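Rod shape determining protein RodA (Thermus thermophilus, PDB 6BAR) probably polymerises lipid-linked peptidoglycan precursors into glycan strands at the bacterial membrane, a step thought to be essential for cell wall elongation. Local coordinates at residues Pro6-Val19 with Leu343-Arg356. Sequence-based numbering, arbitrary orientation.
Sequences PNWLAYDWGLVFLV and LAGLGLVLLVHRDR
The R354 side chain runs alongside the Y11 phenol in the same direction, and with L350 they illustrate how the last turn of a membrane helix can pack against a chain's N-terminal tail. R354 turns its CG in between its own backbone N and carbonyl carbon (chi1 83°) and then extends, laying CD along the phenol, 3.6 Å from Y11 CZ. The guanidinium stands almost perpendicular to the ring, 87° between planes; its NE gives Y11 OH a weak, bent bond of 3.1 Å, while P6 N lies over one face. D355 OD1 takes R354 NH1 in a 2.7 Å salt bridge, and Q58 provides the phenol's stronger partner. Replacing R354 with an alanine would probably cost Y11 OH its weak NE bond, thin the cover beside CE2 and CZ, and leave D355 without this charged mate. L350 lies roughly perpendicular to Y11, CG 3.7 Å from Y11 CD2, and spreads its methyls to L15 and V16. Farther along, V19 CG2 meets L346 CD1 tip to tip at 3.6 Å. D12 OD2 N-caps helix 13-30 through L15 N, while OD1 salt-bridges R283. Pieces 13-19 and 343-354 run antiparallel, at 170°, joining the first and last helices of the SEDS transmembrane bundle, 13-30 and 336-354.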
loop_
_atom_site.group_PDB
_atom_site.type_symbol
_atom_site.label_atom_id
_atom_site.label_comp_id
_atom_site.label_asym_id
_atom_site.label_seq_id
_atom_site.Cartn_x
_atom_site.Cartn_y
_atom_site.Cartn_z
ATOM N N PRO A 6 -0.626 -24.013 3.483
ATOM C CA PRO A 6 -1.971 -23.426 3.416
ATOM C C PRO A 6 -3.021 -24.284 4.128
ATOM O O PRO A 6 -4.096 -23.785 4.472
ATOM C CB PRO A 6 -2.251 -23.357 1.910
ATOM C CG PRO A 6 -1.371 -24.408 1.310
ATOM C CD PRO A 6 -0.134 -24.434 2.159
ATOM N N ASN A 7 -2.689 -25.558 4.356
ATOM C CA ASN A 7 -3.618 -26.507 4.962
ATOM C C ASN A 7 -3.754 -26.340 6.473
ATOM O O ASN A 7 -4.731 -26.835 7.047
ATOM C CB ASN A 7 -3.176 -27.946 4.662
ATOM C CG ASN A 7 -3.366 -28.337 3.205
ATOM O OD1 ASN A 7 -4.440 -28.789 2.809
ATOM N ND2 ASN A 7 -2.315 -28.185 2.406
ATOM N N TRP A 8 -2.811 -25.659 7.131
ATOM C CA TRP A 8 -2.737 -25.675 8.591
ATOM C C TRP A 8 -3.344 -24.450 9.267
ATOM O O TRP A 8 -3.863 -24.575 10.382
ATOM C CB TRP A 8 -1.281 -25.827 9.049
ATOM C CG TRP A 8 -1.122 -25.776 10.545
ATOM C CD1 TRP A 8 -0.661 -24.727 11.280
ATOM C CD2 TRP A 8 -1.443 -26.811 11.486
ATOM N NE1 TRP A 8 -0.664 -25.041 12.619
ATOM C CE2 TRP A 8 -1.140 -26.317 12.772
ATOM C CE3 TRP A 8 -1.951 -28.109 11.366
ATOM C CZ2 TRP A 8 -1.328 -27.073 13.928
ATOM C CZ3 TRP A 8 -2.139 -28.859 12.517
ATOM C CH2 TRP A 8 -1.828 -28.339 13.779
ATOM N N LEU A 9 -3.285 -23.274 8.636
ATOM C CA LEU A 9 -3.853 -22.040 9.188
ATOM C C LEU A 9 -3.178 -21.664 10.519
ATOM O O LEU A 9 -3.815 -21.560 11.572
ATOM C CB LEU A 9 -5.382 -22.150 9.343
ATOM C CG LEU A 9 -6.291 -22.288 8.103
ATOM C CD1 LEU A 9 -6.360 -23.717 7.559
ATOM C CD2 LEU A 9 -7.697 -21.762 8.386
ATOM N N ALA A 10 -1.866 -21.459 10.444
ATOM C CA ALA A 10 -1.065 -20.872 11.522
ATOM C C ALA A 10 -0.798 -19.396 11.257
ATOM O O ALA A 10 0.351 -18.950 11.220
ATOM C CB ALA A 10 0.241 -21.636 11.691
ATOM N N TYR A 11 -1.857 -18.616 11.054
ATOM C CA TYR A 11 -1.713 -17.194 10.782
ATOM C C TYR A 11 -1.779 -16.396 12.083
ATOM O O TYR A 11 -2.085 -16.924 13.155
ATOM C CB TYR A 11 -2.799 -16.710 9.815
ATOM C CG TYR A 11 -2.780 -17.381 8.459
ATOM C CD1 TYR A 11 -3.593 -18.479 8.198
ATOM C CD2 TYR A 11 -1.966 -16.909 7.436
ATOM C CE1 TYR A 11 -3.593 -19.094 6.960
ATOM C CE2 TYR A 11 -1.957 -17.519 6.191
ATOM C CZ TYR A 11 -2.775 -18.613 5.960
ATOM O OH TYR A 11 -2.778 -19.230 4.730
ATOM N N ASP A 12 -1.481 -15.105 11.980
ATOM C CA ASP A 12 -1.734 -14.177 13.080
ATOM C C ASP A 12 -3.133 -13.620 12.872
ATOM O O ASP A 12 -3.328 -12.681 12.102
ATOM C CB ASP A 12 -0.695 -13.065 13.128
ATOM C CG ASP A 12 -0.986 -12.054 14.219
ATOM O OD1 ASP A 12 -0.945 -12.418 15.413
ATOM O OD2 ASP A 12 -1.275 -10.890 13.884
ATOM N N TRP A 13 -4.113 -14.202 13.557
ATOM C CA TRP A 13 -5.494 -13.808 13.323
ATOM C C TRP A 13 -5.811 -12.418 13.865
ATOM O O TRP A 13 -6.808 -11.824 13.441
ATOM C CB TRP A 13 -6.440 -14.854 13.922
ATOM C CG TRP A 13 -6.205 -16.236 13.373
ATOM C CD1 TRP A 13 -5.377 -17.193 13.890
ATOM C CD2 TRP A 13 -6.790 -16.810 12.195
ATOM N NE1 TRP A 13 -5.415 -18.328 13.112
ATOM C CE2 TRP A 13 -6.274 -18.118 12.066
ATOM C CE3 TRP A 13 -7.700 -16.347 11.239
ATOM C CZ2 TRP A 13 -6.641 -18.967 11.019
ATOM C CZ3 TRP A 13 -8.062 -17.191 10.201
ATOM C CH2 TRP A 13 -7.534 -18.485 10.100
ATOM N N GLY A 14 -4.991 -11.881 14.771
ATOM C CA GLY A 14 -5.198 -10.514 15.222
ATOM C C GLY A 14 -5.122 -9.507 14.088
ATOM O O GLY A 14 -5.969 -8.615 13.980
ATOM N N LEU A 15 -4.112 -9.640 13.224
ATOM C CA LEU A 15 -4.012 -8.778 12.050
ATOM C C LEU A 15 -5.222 -8.947 11.141
ATOM O O LEU A 15 -5.706 -7.976 10.543
ATOM C CB LEU A 15 -2.723 -9.084 11.289
ATOM C CG LEU A 15 -2.481 -8.322 9.987
ATOM C CD1 LEU A 15 -2.393 -6.828 10.255
ATOM C CD2 LEU A 15 -1.216 -8.822 9.312
ATOM N N VAL A 16 -5.720 -10.179 11.026
ATOM C CA VAL A 16 -6.927 -10.431 10.248
ATOM C C VAL A 16 -8.100 -9.631 10.816
ATOM O O VAL A 16 -8.845 -8.976 10.074
ATOM C CB VAL A 16 -7.219 -11.942 10.206
ATOM C CG1 VAL A 16 -8.413 -12.232 9.328
ATOM C CG2 VAL A 16 -5.992 -12.703 9.714
ATOM N N PHE A 17 -8.273 -9.655 12.146
ATOM C CA PHE A 17 -9.370 -8.897 12.749
ATOM C C PHE A 17 -9.183 -7.399 12.551
ATOM O O PHE A 17 -10.160 -6.668 12.369
ATOM C CB PHE A 17 -9.515 -9.204 14.242
ATOM C CG PHE A 17 -10.424 -8.232 14.977
ATOM C CD1 PHE A 17 -11.806 -8.307 14.836
ATOM C CD2 PHE A 17 -9.892 -7.243 15.800
ATOM C CE1 PHE A 17 -12.642 -7.416 15.502
ATOM C CE2 PHE A 17 -10.722 -6.347 16.472
ATOM C CZ PHE A 17 -12.098 -6.436 16.321
ATOM N N LEU A 18 -7.937 -6.923 12.585
ATOM C CA LEU A 18 -7.692 -5.495 12.379
ATOM C C LEU A 18 -8.089 -5.062 10.966
ATOM O O LEU A 18 -8.785 -4.049 10.778
ATOM C CB LEU A 18 -6.223 -5.172 12.657
ATOM C CG LEU A 18 -5.698 -5.383 14.083
ATOM C CD1 LEU A 18 -4.262 -4.882 14.230
ATOM C CD2 LEU A 18 -6.599 -4.725 15.116
ATOM N N VAL A 19 -7.641 -5.816 9.957
ATOM C CA VAL A 19 -8.016 -5.500 8.579
ATOM C C VAL A 19 -9.531 -5.538 8.424
ATOM O O VAL A 19 -10.131 -4.627 7.838
ATOM C CB VAL A 19 -7.318 -6.455 7.595
ATOM C CG1 VAL A 19 -7.873 -6.274 6.185
ATOM C CG2 VAL A 19 -5.823 -6.213 7.604
ATOM N N LEU A 343 -5.792 -5.683 -0.071
ATOM C CA LEU A 343 -6.091 -7.037 0.374
ATOM C C LEU A 343 -5.077 -8.039 -0.166
ATOM O O LEU A 343 -4.652 -8.947 0.553
ATOM C CB LEU A 343 -7.507 -7.415 -0.047
ATOM C CG LEU A 343 -8.546 -6.650 0.752
ATOM C CD1 LEU A 343 -9.901 -7.261 0.507
ATOM C CD2 LEU A 343 -8.204 -6.658 2.237
ATOM N N ALA A 344 -4.674 -7.892 -1.427
ATOM C CA ALA A 344 -3.696 -8.813 -1.997
ATOM C C ALA A 344 -2.350 -8.690 -1.297
ATOM O O ALA A 344 -1.713 -9.700 -0.975
ATOM C CB ALA A 344 -3.545 -8.557 -3.495
ATOM N N GLY A 345 -1.896 -7.461 -1.064
ATOM C CA GLY A 345 -0.660 -7.277 -0.326
ATOM C C GLY A 345 -0.741 -7.823 1.086
ATOM O O GLY A 345 0.222 -8.401 1.595
ATOM N N LEU A 346 -1.893 -7.651 1.741
ATOM C CA LEU A 346 -2.052 -8.223 3.073
ATOM C C LEU A 346 -2.074 -9.747 3.025
ATOM O O LEU A 346 -1.566 -10.397 3.939
ATOM C CB LEU A 346 -3.312 -7.666 3.738
ATOM C CG LEU A 346 -3.193 -6.179 4.092
ATOM C CD1 LEU A 346 -4.565 -5.545 4.292
ATOM C CD2 LEU A 346 -2.319 -5.985 5.321
ATOM N N GLY A 347 -2.617 -10.332 1.958
ATOM C CA GLY A 347 -2.533 -11.778 1.797
ATOM C C GLY A 347 -1.104 -12.259 1.632
ATOM O O GLY A 347 -0.701 -13.271 2.220
ATOM N N LEU A 348 -0.316 -11.543 0.828
ATOM C CA LEU A 348 1.103 -11.860 0.700
ATOM C C LEU A 348 1.807 -11.782 2.051
ATOM O O LEU A 348 2.566 -12.685 2.425
ATOM C CB LEU A 348 1.771 -10.919 -0.302
ATOM C CG LEU A 348 1.873 -11.369 -1.757
ATOM C CD1 LEU A 348 0.543 -11.891 -2.265
ATOM C CD2 LEU A 348 2.362 -10.224 -2.632
ATOM N N VAL A 349 1.584 -10.695 2.793
ATOM C CA VAL A 349 2.274 -10.565 4.071
ATOM C C VAL A 349 1.838 -11.681 5.022
ATOM O O VAL A 349 2.659 -12.229 5.772
ATOM C CB VAL A 349 2.066 -9.150 4.660
ATOM C CG1 VAL A 349 0.717 -8.993 5.324
ATOM C CG2 VAL A 349 3.164 -8.808 5.642
ATOM N N LEU A 350 0.568 -12.091 4.954
ATOM C CA LEU A 350 0.059 -13.137 5.838
ATOM C C LEU A 350 0.667 -14.494 5.506
ATOM O O LEU A 350 0.970 -15.289 6.411
ATOM C CB LEU A 350 -1.464 -13.193 5.726
ATOM C CG LEU A 350 -2.251 -13.267 7.024
ATOM C CD1 LEU A 350 -1.923 -12.069 7.886
ATOM C CD2 LEU A 350 -3.739 -13.328 6.726
ATOM N N LEU A 351 0.845 -14.781 4.213
ATOM C CA LEU A 351 1.468 -16.044 3.832
ATOM C C LEU A 351 2.963 -16.038 4.120
ATOM O O LEU A 351 3.525 -17.092 4.437
ATOM C CB LEU A 351 1.204 -16.370 2.357
ATOM C CG LEU A 351 2.130 -15.893 1.237
ATOM C CD1 LEU A 351 3.308 -16.838 1.013
ATOM C CD2 LEU A 351 1.345 -15.702 -0.060
ATOM N N VAL A 352 3.637 -14.888 4.027
ATOM C CA VAL A 352 5.048 -14.929 4.393
ATOM C C VAL A 352 5.209 -15.024 5.903
ATOM O O VAL A 352 6.229 -15.538 6.377
ATOM C CB VAL A 352 5.873 -13.747 3.835
ATOM C CG1 VAL A 352 5.892 -13.775 2.317
ATOM C CG2 VAL A 352 5.370 -12.432 4.348
ATOM N N HIS A 353 4.220 -14.569 6.680
ATOM C CA HIS A 353 4.282 -14.811 8.120
ATOM C C HIS A 353 3.983 -16.263 8.469
ATOM O O HIS A 353 4.592 -16.802 9.400
ATOM C CB HIS A 353 3.318 -13.892 8.879
ATOM C CG HIS A 353 3.368 -14.065 10.369
ATOM N ND1 HIS A 353 2.357 -14.673 11.085
ATOM C CD2 HIS A 353 4.311 -13.712 11.277
ATOM C CE1 HIS A 353 2.674 -14.686 12.368
ATOM N NE2 HIS A 353 3.855 -14.109 12.511
ATOM N N ARG A 354 3.062 -16.915 7.752
ATOM C CA ARG A 354 2.752 -18.297 8.098
ATOM C C ARG A 354 3.863 -19.270 7.716
ATOM O O ARG A 354 3.954 -20.345 8.318
ATOM C CB ARG A 354 1.445 -18.744 7.447
ATOM C CG ARG A 354 1.594 -19.205 6.014
ATOM C CD ARG A 354 0.447 -20.110 5.604
ATOM N NE ARG A 354 0.178 -20.018 4.173
ATOM C CZ ARG A 354 0.887 -20.643 3.241
ATOM N NH1 ARG A 354 1.912 -21.414 3.584
ATOM N NH2 ARG A 354 0.571 -20.495 1.964
ATOM N N ASP A 355 4.709 -18.927 6.743
ATOM C CA ASP A 355 5.814 -19.784 6.335
ATOM C C ASP A 355 7.150 -19.347 6.941
ATOM O O ASP A 355 8.208 -19.691 6.403
ATOM C CB ASP A 355 5.913 -19.832 4.803
ATOM C CG ASP A 355 4.839 -20.716 4.157
ATOM O OD1 ASP A 355 4.356 -21.667 4.810
ATOM O OD2 ASP A 355 4.489 -20.470 2.980
ATOM N N ARG A 356 7.124 -18.619 8.064
ATOM C CA ARG A 356 8.346 -17.998 8.576
ATOM C C ARG A 356 9.334 -19.022 9.123
ATOM O O ARG A 356 10.547 -18.777 9.106
ATOM C CB ARG A 356 8.007 -16.961 9.654
ATOM C CG ARG A 356 7.374 -17.520 10.920
ATOM C CD ARG A 356 6.844 -16.406 11.823
ATOM N NE ARG A 356 6.215 -16.927 13.037
ATOM C CZ ARG A 356 5.012 -17.495 13.072
ATOM N NH1 ARG A 356 4.300 -17.624 11.962
ATOM N NH2 ARG A 356 4.522 -17.946 14.219
#